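Local coordinates for protein 1-deoxy-D-xylulose 5-phosphate reductoisomerase (Zymomonas mobilis, PDB 1R0K) that catalyses the NADPH-dependent rearrangement and reduction of 1-deoxy-D-xylulose 5-phosphate to 2-C-methyl-D-erythritol 4-phosphate in isoprenoid biosynthesis, using a divalent metal ion, at residues D22-Y31 and K278-S286; L147-Q158 and M266-W276. All blocks are in the same frame, centred on the assembly; numbering follows the deposited sequence.

Contact 1: residues D22-Y31 and K278-S286; sequences DLIERNLDRY and KRMETPAES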
loop_
_atom_site.group_PDB
_atom_site.type_symbol
_atom_site.label_atom_id
_atom_site.label_comp_id
_atom_site.label_asym_id
_atom_site.label_seq_id
_atom_site.Cartn_x
_atom_site.Cartn_y
_atom_site.Cartn_z
ATOM N N ASP B 22 -8.206 -0.290 24.854
ATOM C CA ASP B 22 -9.410 0.208 24.200
ATOM C C ASP B 22 -9.917 -0.862 23.233
ATOM O O ASP B 22 -11.088 -1.238 23.265
ATOM C CB ASP B 22 -9.100 1.498 23.429
ATOM C CG ASP B 22 -10.330 2.083 22.742
ATOM O OD1 ASP B 22 -11.061 2.871 23.380
ATOM O OD2 ASP B 22 -10.569 1.748 21.562
ATOM N N LEU B 23 -9.028 -1.370 22.385
ATOM C CA LEU B 23 -9.417 -2.382 21.409
ATOM C C LEU B 23 -9.765 -3.719 22.050
ATOM O O LEU B 23 -10.691 -4.399 21.612
ATOM C CB LEU B 23 -8.305 -2.577 20.367
ATOM C CG LEU B 23 -7.945 -1.331 19.550
ATOM C CD1 LEU B 23 -6.999 -1.717 18.411
ATOM C CD2 LEU B 23 -9.211 -0.704 18.985
ATOM N N ILE B 24 -9.022 -4.098 23.087
ATOM C CA ILE B 24 -9.285 -5.361 23.773
ATOM C C ILE B 24 -10.658 -5.344 24.451
ATOM O O ILE B 24 -11.430 -6.294 24.339
ATOM C CB ILE B 24 -8.206 -5.652 24.849
ATOM C CG1 ILE B 24 -6.860 -5.927 24.174
ATOM C CG2 ILE B 24 -8.629 -6.848 25.707
ATOM C CD1 ILE B 24 -5.701 -6.077 25.138
ATOM N N GLU B 25 -10.961 -4.255 25.143
ATOM C CA GLU B 25 -12.229 -4.149 25.848
ATOM C C GLU B 25 -13.474 -4.062 24.964
ATOM O O GLU B 25 -14.589 -4.303 25.436
ATOM C CB GLU B 25 -12.154 -2.994 26.840
ATOM C CG GLU B 25 -11.251 -3.344 28.020
ATOM C CD GLU B 25 -11.164 -2.244 29.047
ATOM O OE1 GLU B 25 -10.248 -1.395 28.944
ATOM O OE2 GLU B 25 -12.025 -2.228 29.952
ATOM N N ARG B 26 -13.283 -3.738 23.689
ATOM C CA ARG B 26 -14.388 -3.680 22.731
ATOM C C ARG B 26 -14.570 -5.090 22.179
ATOM O O ARG B 26 -15.450 -5.343 21.356
ATOM C CB ARG B 26 -14.052 -2.747 21.562
ATOM C CG ARG B 26 -13.850 -1.300 21.941
ATOM C CD ARG B 26 -13.316 -0.488 20.766
ATOM N NE ARG B 26 -13.094 0.899 21.154
ATOM C CZ ARG B 26 -14.063 1.790 21.324
ATOM N NH1 ARG B 26 -15.327 1.443 21.129
ATOM N NH2 ARG B 26 -13.769 3.022 21.714
ATOM N N ASN B 27 -13.731 -6.010 22.642
ATOM C CA ASN B 27 -13.772 -7.383 22.160
ATOM C C ASN B 27 -13.447 -8.406 23.242
ATOM O O ASN B 27 -12.696 -9.353 23.007
ATOM C CB ASN B 27 -12.782 -7.529 21.003
ATOM C CG ASN B 27 -13.135 -6.650 19.822
ATOM O OD1 ASN B 27 -14.034 -6.976 19.046
ATOM N ND2 ASN B 27 -12.440 -5.521 19.684
ATOM N N LEU B 28 -14.016 -8.224 24.426
ATOM C CA LEU B 28 -13.758 -9.145 25.519
ATOM C C LEU B 28 -14.280 -10.543 25.230
ATOM O O LEU B 28 -13.928 -11.498 25.918
ATOM C CB LEU B 28 -14.357 -8.599 26.817
ATOM C CG LEU B 28 -13.587 -7.385 27.345
ATOM C CD1 LEU B 28 -14.273 -6.825 28.588
ATOM C CD2 LEU B 28 -12.150 -7.803 27.649
ATOM N N ASP B 29 -15.115 -10.669 24.206
ATOM C CA ASP B 29 -15.639 -11.981 23.846
ATOM C C ASP B 29 -14.616 -12.696 22.963
ATOM O O ASP B 29 -14.713 -13.901 22.729
ATOM C CB ASP B 29 -16.971 -11.843 23.097
ATOM C CG ASP B 29 -16.828 -11.111 21.777
ATOM O OD1 ASP B 29 -16.301 -9.978 21.770
ATOM O OD2 ASP B 29 -17.254 -11.670 20.743
ATOM N N ARG B 30 -13.628 -11.941 22.487
ATOM C CA ARG B 30 -12.583 -12.484 21.617
ATOM C C ARG B 30 -11.238 -12.609 22.334
ATOM O O ARG B 30 -10.401 -13.433 21.962
ATOM C CB ARG B 30 -12.409 -11.584 20.386
ATOM C CG ARG B 30 -13.544 -11.659 19.367
ATOM C CD ARG B 30 -13.504 -10.481 18.391
ATOM N NE ARG B 30 -12.174 -10.266 17.823
ATOM C CZ ARG B 30 -11.830 -9.213 17.082
ATOM N NH1 ARG B 30 -12.719 -8.264 16.808
ATOM N NH2 ARG B 30 -10.588 -9.101 16.621
ATOM N N TYR B 31 -11.041 -11.793 23.364
ATOM C CA TYR B 31 -9.788 -11.794 24.104
ATOM C C TYR B 31 -9.912 -11.997 25.602
ATOM O O TYR B 31 -10.797 -11.439 26.247
ATOM C CB TYR B 31 -9.043 -10.482 23.854
ATOM C CG TYR B 31 -8.815 -10.200 22.393
ATOM C CD1 TYR B 31 -9.500 -9.173 21.748
ATOM C CD2 TYR B 31 -7.938 -10.982 21.646
ATOM C CE1 TYR B 31 -9.323 -8.933 20.389
ATOM C CE2 TYR B 31 -7.751 -10.749 20.286
ATOM C CZ TYR B 31 -8.446 -9.725 19.664
ATOM O OH TYR B 31 -8.270 -9.501 18.316
ATOM N N LYS B 278 -5.588 -11.543 10.573
ATOM C CA LYS B 278 -6.887 -11.025 10.157
ATOM C C LYS B 278 -6.892 -9.513 10.356
ATOM O O LYS B 278 -5.869 -8.919 10.693
ATOM C CB LYS B 278 -8.002 -11.648 11.002
ATOM C CG LYS B 278 -8.027 -13.163 10.981
ATOM C CD LYS B 278 -9.126 -13.695 11.889
ATOM C CE LYS B 278 -9.214 -15.214 11.822
ATOM N NZ LYS B 278 -10.293 -15.740 12.704
ATOM N N ARG B 279 -8.048 -8.896 10.142
ATOM C CA ARG B 279 -8.197 -7.460 10.334
ATOM C C ARG B 279 -9.386 -7.260 11.263
ATOM O O ARG B 279 -10.322 -8.065 11.266
ATOM C CB ARG B 279 -8.467 -6.750 9.003
ATOM C CG ARG B 279 -7.296 -6.738 8.037
ATOM C CD ARG B 279 -6.325 -5.604 8.329
ATOM N NE ARG B 279 -5.260 -5.546 7.326
ATOM C CZ ARG B 279 -4.425 -4.522 7.173
ATOM N NH1 ARG B 279 -4.520 -3.453 7.958
ATOM N NH2 ARG B 279 -3.494 -4.561 6.226
ATOM N N MET B 280 -9.343 -6.203 12.061
ATOM C CA MET B 280 -10.435 -5.911 12.978
ATOM C C MET B 280 -10.812 -4.452 12.832
ATOM O O MET B 280 -10.004 -3.629 12.411
ATOM C CB MET B 280 -10.013 -6.166 14.424
ATOM C CG MET B 280 -8.985 -5.174 14.945
ATOM S SD MET B 280 -8.346 -5.609 16.580
ATOM C CE MET B 280 -9.740 -5.144 17.638
ATOM N N GLU B 281 -12.044 -4.125 13.182
ATOM C CA GLU B 281 -12.460 -2.745 13.096
ATOM C C GLU B 281 -11.914 -1.991 14.309
ATOM O O GLU B 281 -11.709 -2.577 15.375
ATOM C CB GLU B 281 -13.986 -2.659 13.066
ATOM C CG GLU B 281 -14.503 -1.239 12.946
ATOM C CD GLU B 281 -15.945 -1.185 12.507
ATOM O OE1 GLU B 281 -16.792 -1.811 13.177
ATOM O OE2 GLU B 281 -16.229 -0.513 11.491
ATOM N N THR B 282 -11.620 -0.710 14.125
ATOM C CA THR B 282 -11.165 0.140 15.227
ATOM C C THR B 282 -11.888 1.455 14.993
ATOM O O THR B 282 -12.417 1.689 13.909
ATOM C CB THR B 282 -9.637 0.417 15.220
ATOM O OG1 THR B 282 -9.330 1.396 14.223
ATOM C CG2 THR B 282 -8.849 -0.862 14.945
ATOM N N PRO B 283 -11.954 2.320 16.010
ATOM C CA PRO B 283 -12.651 3.588 15.773
ATOM C C PRO B 283 -11.757 4.662 15.159
ATOM O O PRO B 283 -12.134 5.824 15.090
ATOM C CB PRO B 283 -13.172 3.962 17.157
ATOM C CG PRO B 283 -12.165 3.375 18.069
ATOM C CD PRO B 283 -11.810 2.045 17.451
ATOM N N ALA B 284 -10.572 4.271 14.699
ATOM C CA ALA B 284 -9.656 5.230 14.084
ATOM C C ALA B 284 -10.368 5.992 12.965
ATOM O O ALA B 284 -11.145 5.418 12.200
ATOM C CB ALA B 284 -8.429 4.508 13.529
ATOM N N GLU B 285 -10.098 7.286 12.873
ATOM C CA GLU B 285 -10.717 8.125 11.858
ATOM C C GLU B 285 -10.194 7.825 10.451
ATOM O O GLU B 285 -9.003 7.565 10.258
ATOM C CB GLU B 285 -10.477 9.597 12.200
ATOM C CG GLU B 285 -11.000 10.577 11.164
ATOM C CD GLU B 285 -10.883 12.023 11.617
ATOM O OE1 GLU B 285 -9.770 12.450 11.994
ATOM O OE2 GLU B 285 -11.907 12.737 11.591
ATOM N N SER B 286 -11.101 7.856 9.476
ATOM C CA SER B 286 -10.754 7.622 8.080
ATOM C C SER B 286 -10.161 8.909 7.519
ATOM O O SER B 286 -10.808 9.958 7.541
ATOM C CB SER B 286 -11.996 7.249 7.271
ATOM O OG SER B 286 -12.536 6.018 7.701
HETATM O O HOH W 1 -13.304 -3.988 17.248
#

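Contact 2: residues L147-Q158 and M266-W276; sequences LPVDSEHNAIFQ and MRTPIGHTLAW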
loop_
_atom_site.group_PDB
_atom_site.type_symbol
_atom_site.label_atom_id
_atom_site.label_comp_id
_atom_site.label_asym_id
_atom_site.label_seq_id
_atom_site.Cartn_x
_atom_site.Cartn_y
_atom_site.Cartn_z
ATOM N N LEU B 147 5.474 -8.584 15.498
ATOM C CA LEU B 147 4.749 -7.549 14.775
ATOM C C LEU B 147 5.095 -6.172 15.333
ATOM O O LEU B 147 4.809 -5.875 16.491
ATOM C CB LEU B 147 3.242 -7.801 14.891
ATOM C CG LEU B 147 2.803 -9.215 14.487
ATOM C CD1 LEU B 147 1.355 -9.463 14.916
ATOM C CD2 LEU B 147 2.969 -9.390 12.977
ATOM N N PRO B 148 5.724 -5.314 14.511
ATOM C CA PRO B 148 6.111 -3.962 14.935
ATOM C C PRO B 148 4.892 -3.062 15.118
ATOM O O PRO B 148 4.017 -3.006 14.254
ATOM C CB PRO B 148 7.019 -3.496 13.805
ATOM C CG PRO B 148 6.393 -4.165 12.592
ATOM C CD PRO B 148 6.096 -5.560 13.104
ATOM N N VAL B 149 4.864 -2.346 16.237
ATOM C CA VAL B 149 3.744 -1.475 16.579
ATOM C C VAL B 149 3.839 -0.016 16.132
ATOM O O VAL B 149 2.834 0.583 15.745
ATOM C CB VAL B 149 3.508 -1.505 18.104
ATOM C CG1 VAL B 149 2.453 -0.473 18.504
ATOM C CG2 VAL B 149 3.066 -2.902 18.521
ATOM N N ASP B 150 5.034 0.561 16.187
ATOM C CA ASP B 150 5.194 1.960 15.811
ATOM C C ASP B 150 4.769 2.264 14.371
ATOM O O ASP B 150 4.897 1.428 13.480
ATOM C CB ASP B 150 6.631 2.409 16.093
ATOM C CG ASP B 150 6.947 2.424 17.587
ATOM O OD1 ASP B 150 5.991 2.444 18.398
ATOM O OD2 ASP B 150 8.139 2.425 17.958
ATOM N N SER B 151 4.264 3.478 14.165
ATOM C CA SER B 151 3.740 3.924 12.874
ATOM C C SER B 151 4.494 3.595 11.602
ATOM O O SER B 151 3.914 3.041 10.674
ATOM C CB SER B 151 3.485 5.431 12.902
ATOM O OG SER B 151 2.492 5.741 13.858
ATOM N N GLU B 152 5.767 3.955 11.538
ATOM C CA GLU B 152 6.547 3.689 10.340
ATOM C C GLU B 152 6.793 2.201 10.119
ATOM O O GLU B 152 6.653 1.692 9.004
ATOM C CB GLU B 152 7.895 4.410 10.412
ATOM C CG GLU B 152 7.822 5.936 10.396
ATOM C CD GLU B 152 7.464 6.545 11.742
ATOM O OE1 GLU B 152 7.550 5.848 12.779
ATOM O OE2 GLU B 152 7.112 7.740 11.758
ATOM N N HIS B 153 7.168 1.503 11.182
ATOM C CA HIS B 153 7.449 0.082 11.069
ATOM C C HIS B 153 6.220 -0.722 10.715
ATOM O O HIS B 153 6.304 -1.655 9.918
ATOM C CB HIS B 153 8.055 -0.436 12.369
ATOM C CG HIS B 153 9.328 0.248 12.741
ATOM N ND1 HIS B 153 9.660 0.551 14.046
ATOM C CD2 HIS B 153 10.343 0.715 11.975
ATOM C CE1 HIS B 153 10.823 1.177 14.064
ATOM N NE2 HIS B 153 11.258 1.289 12.822
ATOM N N ASN B 154 5.080 -0.376 11.310
ATOM C CA ASN B 154 3.851 -1.108 11.023
ATOM C C ASN B 154 3.432 -0.839 9.581
ATOM O O ASN B 154 2.947 -1.737 8.887
ATOM C CB ASN B 154 2.739 -0.694 11.996
ATOM C CG ASN B 154 1.497 -1.540 11.842
ATOM O OD1 ASN B 154 0.587 -1.199 11.086
ATOM N ND2 ASN B 154 1.462 -2.673 12.542
ATOM N N ALA B 155 3.642 0.394 9.131
ATOM C CA ALA B 155 3.310 0.781 7.763
ATOM C C ALA B 155 4.175 -0.029 6.802
ATOM O O ALA B 155 3.693 -0.530 5.784
ATOM C CB ALA B 155 3.566 2.274 7.567
ATOM N N ILE B 156 5.460 -0.143 7.122
ATOM C CA ILE B 156 6.369 -0.912 6.277
ATOM C C ILE B 156 5.920 -2.367 6.266
ATOM O O ILE B 156 5.817 -2.993 5.210
ATOM C CB ILE B 156 7.811 -0.826 6.785
ATOM C CG1 ILE B 156 8.304 0.624 6.672
ATOM C CG2 ILE B 156 8.707 -1.769 5.973
ATOM C CD1 ILE B 156 9.637 0.887 7.347
ATOM N N PHE B 157 5.632 -2.894 7.448
ATOM C CA PHE B 157 5.188 -4.269 7.570
ATOM C C PHE B 157 3.954 -4.575 6.697
ATOM O O PHE B 157 3.887 -5.630 6.052
ATOM C CB PHE B 157 4.893 -4.577 9.037
ATOM C CG PHE B 157 4.605 -6.015 9.294
ATOM C CD1 PHE B 157 3.348 -6.543 9.024
ATOM C CD2 PHE B 157 5.598 -6.854 9.783
ATOM C CE1 PHE B 157 3.089 -7.886 9.239
ATOM C CE2 PHE B 157 5.346 -8.199 10.000
ATOM C CZ PHE B 157 4.090 -8.715 9.727
ATOM N N GLN B 158 2.988 -3.658 6.669
ATOM C CA GLN B 158 1.772 -3.855 5.877
ATOM C C GLN B 158 2.010 -3.785 4.366
ATOM O O GLN B 158 1.169 -4.209 3.586
ATOM C CB GLN B 158 0.700 -2.826 6.265
ATOM C CG GLN B 158 0.137 -3.017 7.677
ATOM C CD GLN B 158 -1.094 -2.168 7.946
ATOM O OE1 GLN B 158 -1.989 -2.070 7.106
ATOM N NE2 GLN B 158 -1.156 -1.565 9.134
ATOM N N MET B 266 -3.177 5.636 16.862
ATOM C CA MET B 266 -2.345 4.456 17.049
ATOM C C MET B 266 -3.141 3.157 17.116
ATOM O O MET B 266 -2.562 2.073 17.105
ATOM C CB MET B 266 -1.478 4.609 18.301
ATOM C CG MET B 266 -0.297 5.556 18.125
ATOM S SD MET B 266 0.802 5.047 16.771
ATOM C CE MET B 266 1.499 3.506 17.429
ATOM N N ARG B 267 -4.466 3.256 17.197
ATOM C CA ARG B 267 -5.277 2.042 17.234
ATOM C C ARG B 267 -5.250 1.354 15.873
ATOM O O ARG B 267 -5.569 0.173 15.762
ATOM C CB ARG B 267 -6.722 2.351 17.649
ATOM C CG ARG B 267 -6.868 2.579 19.153
ATOM C CD ARG B 267 -8.276 2.990 19.547
ATOM N NE ARG B 267 -8.638 4.282 18.971
ATOM C CZ ARG B 267 -9.753 4.944 19.266
ATOM N NH1 ARG B 267 -10.613 4.432 20.140
ATOM N NH2 ARG B 267 -10.017 6.106 18.675
ATOM N N THR B 268 -4.863 2.086 14.832
ATOM C CA THR B 268 -4.799 1.473 13.508
ATOM C C THR B 268 -3.635 0.481 13.469
ATOM O O THR B 268 -3.836 -0.689 13.165
ATOM C CB THR B 268 -4.664 2.530 12.390
ATOM O OG1 THR B 268 -5.891 3.269 12.301
ATOM C CG2 THR B 268 -4.383 1.858 11.040
ATOM N N PRO B 269 -2.405 0.933 13.765
ATOM C CA PRO B 269 -1.307 -0.041 13.738
ATOM C C PRO B 269 -1.460 -1.100 14.843
ATOM O O PRO B 269 -1.151 -2.269 14.633
ATOM C CB PRO B 269 -0.056 0.831 13.915
ATOM C CG PRO B 269 -0.581 2.046 14.661
ATOM C CD PRO B 269 -1.883 2.300 13.939
ATOM N N ILE B 270 -1.941 -0.696 16.017
ATOM C CA ILE B 270 -2.124 -1.660 17.101
ATOM C C ILE B 270 -3.176 -2.671 16.660
ATOM O O ILE B 270 -2.978 -3.879 16.782
ATOM C CB ILE B 270 -2.581 -0.976 18.424
ATOM C CG1 ILE B 270 -1.452 -0.110 18.988
ATOM C CG2 ILE B 270 -2.966 -2.032 19.462
ATOM C CD1 ILE B 270 -1.855 0.721 20.190
ATOM N N GLY B 271 -4.291 -2.168 16.133
ATOM C CA GLY B 271 -5.351 -3.046 15.666
ATOM C C GLY B 271 -4.822 -4.046 14.651
ATOM O O GLY B 271 -5.268 -5.191 14.598
ATOM N N HIS B 272 -3.868 -3.613 13.833
ATOM C CA HIS B 272 -3.285 -4.504 12.836
ATOM C C HIS B 272 -2.505 -5.632 13.509
ATOM O O HIS B 272 -2.613 -6.787 13.103
ATOM C CB HIS B 272 -2.364 -3.718 11.880
ATOM C CG HIS B 272 -1.440 -4.582 11.072
ATOM N ND1 HIS B 272 -0.230 -5.034 11.554
ATOM C CD2 HIS B 272 -1.556 -5.087 9.819
ATOM C CE1 HIS B 272 0.359 -5.780 10.635
ATOM N NE2 HIS B 272 -0.425 -5.829 9.574
ATOM N N THR B 273 -1.732 -5.309 14.542
ATOM C CA THR B 273 -0.944 -6.345 15.202
ATOM C C THR B 273 -1.818 -7.259 16.048
ATOM O O THR B 273 -1.523 -8.441 16.206
ATOM C CB THR B 273 0.173 -5.743 16.098
ATOM O OG1 THR B 273 -0.409 -5.089 17.229
ATOM C CG2 THR B 273 1.006 -4.734 15.311
ATOM N N LEU B 274 -2.904 -6.706 16.580
ATOM C CA LEU B 274 -3.817 -7.476 17.416
ATOM C C LEU B 274 -4.629 -8.486 16.600
ATOM O O LEU B 274 -4.789 -9.638 17.004
ATOM C CB LEU B 274 -4.749 -6.522 18.185
ATOM C CG LEU B 274 -5.744 -7.183 19.145
ATOM C CD1 LEU B 274 -4.991 -8.050 20.150
ATOM C CD2 LEU B 274 -6.570 -6.120 19.861
ATOM N N ALA B 275 -5.120 -8.071 15.438
ATOM C CA ALA B 275 -5.920 -8.958 14.597
ATOM C C ALA B 275 -5.109 -9.886 13.686
ATOM O O ALA B 275 -5.596 -10.950 13.297
ATOM C CB ALA B 275 -6.890 -8.132 13.752
ATOM N N TRP B 276 -3.885 -9.484 13.343
ATOM C CA TRP B 276 -3.032 -10.278 12.450
ATOM C C TRP B 276 -3.166 -11.775 12.731
ATOM O O TRP B 276 -3.136 -12.193 13.887
ATOM C CB TRP B 276 -1.563 -9.866 12.606
ATOM C CG TRP B 276 -0.722 -10.325 11.461
ATOM C CD1 TRP B 276 -0.540 -9.682 10.266
ATOM C CD2 TRP B 276 -0.030 -11.572 11.354
ATOM N NE1 TRP B 276 0.218 -10.456 9.422
ATOM C CE2 TRP B 276 0.544 -11.621 10.063
ATOM C CE3 TRP B 276 0.157 -12.656 12.222
ATOM C CZ2 TRP B 276 1.294 -12.715 9.619
ATOM C CZ3 TRP B 276 0.903 -13.746 11.781
ATOM C CH2 TRP B 276 1.462 -13.765 10.489
HETATM O O HOH W 2 -3.943 -1.364 10.543
#

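Contact 1: residues D22-Y31 and K278-S286
Around the last turn of helix 15-25, the first helix of the Rossmann-type NADPH-binding domain, Leu23, Arg26, Asn27 and Arg30 meet Met280, Thr282 and Pro283 of the extended chain that follows helix 267-275. Met280 makes the largest contribution: bent at its last torsion (chi3 -75°), it brings CE to 4.0 Å from Leu23 CB and, more closely, to 3.4 Å from Asn27 ND2. Higher up its side chain, Met280 CB lies 3.7 Å from Arg30 NH2, near the plane of that guanidinium and at its edge. Leu23 spreads its two methyls on the Thr282 side chain, with CD2 4.0 Å from Thr282 CB. The Thr282 hydroxyl accepts from Ala284 N in an ST turn and is hydrogen-bonded to the backbone O of Asp254 of the second subunit. Pro283 CG rests over one face of the Arg26 guanidinium, offset toward its rim. Arg26 grips Asp22 side-on with two nitrogens: NE donates to OD2 at 2.7 Å along an almost straight N-H line, and NH2 donates to OD1. Arg267 shares OD2, and an alanine at Asp22 would probably leave Arg26 without its carboxylate and freer to swing off the proline, and cost Arg267 one of its two acidic partners. Asn27 ND2 donates to Leu23 O at 2.8 Å and also to a water that itself donates to Glu281 O. The segments are joined by van der Waals contact, much of it between polar groups and apolar carbons, and by one bridging water; the ion pair probably helps hold the arginine against the proline.

Contact 2: residues L147-Q158 and M266-W276
Gln158 NE2 has two partners: it donates to Asn154 OD1 at 2.6 Å, and to a water that in turn donates to Thr268 O on the facing helix. The setting is the edge of the Rossmann-type sheet, where strand 145-148 runs through a short loop into helix 151-159 and helix 267-275 packs across both; the axes of 151-158 and 267-275 approach to 9.8 Å at 50°. The Gln158 amide lies stacked on the His272 ring, their planes 1° apart, and its CG sits over the same imidazole, 3.7 Å from the centroid. Asn154, its CG anti to the backbone N (chi1 -173°), presses the flat of its side chain on Pro269 CB and turns ND2 back to Pro148 O at 3.1 Å, almost in line with that carbonyl. This bond ties the helix to the strand end and, with the bond to OD1, holds the amide's rotation. Further along, Phe157 meets Trp276 nearly perpendicular, offset edge-to-face, completing an aromatic cluster with His272, while Leu147 CD2 makes a CH-pi contact 4.2 Å from the centroid of the indole's five-membered ring. Leu147 CB also meets Thr273 CG2. The loop holding Asp150, predicted to bind manganese, packs on helix 267-275 through Val149 O, 3.4 Å from Pro269 CB; at the start of the next helix the OG of Ser151, predicted to bind the substrate, is 3.4 Å from Met266 SD.

In the fold
Both contacts hang on one stretch of chain: helix 267-275 supplies one side of contact 2, and the segment that follows it supplies one side of contact 1. Contact 2 is the more interior, its centre about 12 Å from that of the chain against about 22 Å for contact 1, and it buries nearly twice the area. Its chemistry is rings, amides and methyls beside the predicted metal site, whereas contact 1 has a small buried part round Leu23 and Met280, rimmed by arginines at the surface. They meet directly through the Asp22-Arg267 pair and where Arg279 probably hydrogen-bonds Gln158. Both also reach Asp254 of the second subunit, contact 2 through Thr268.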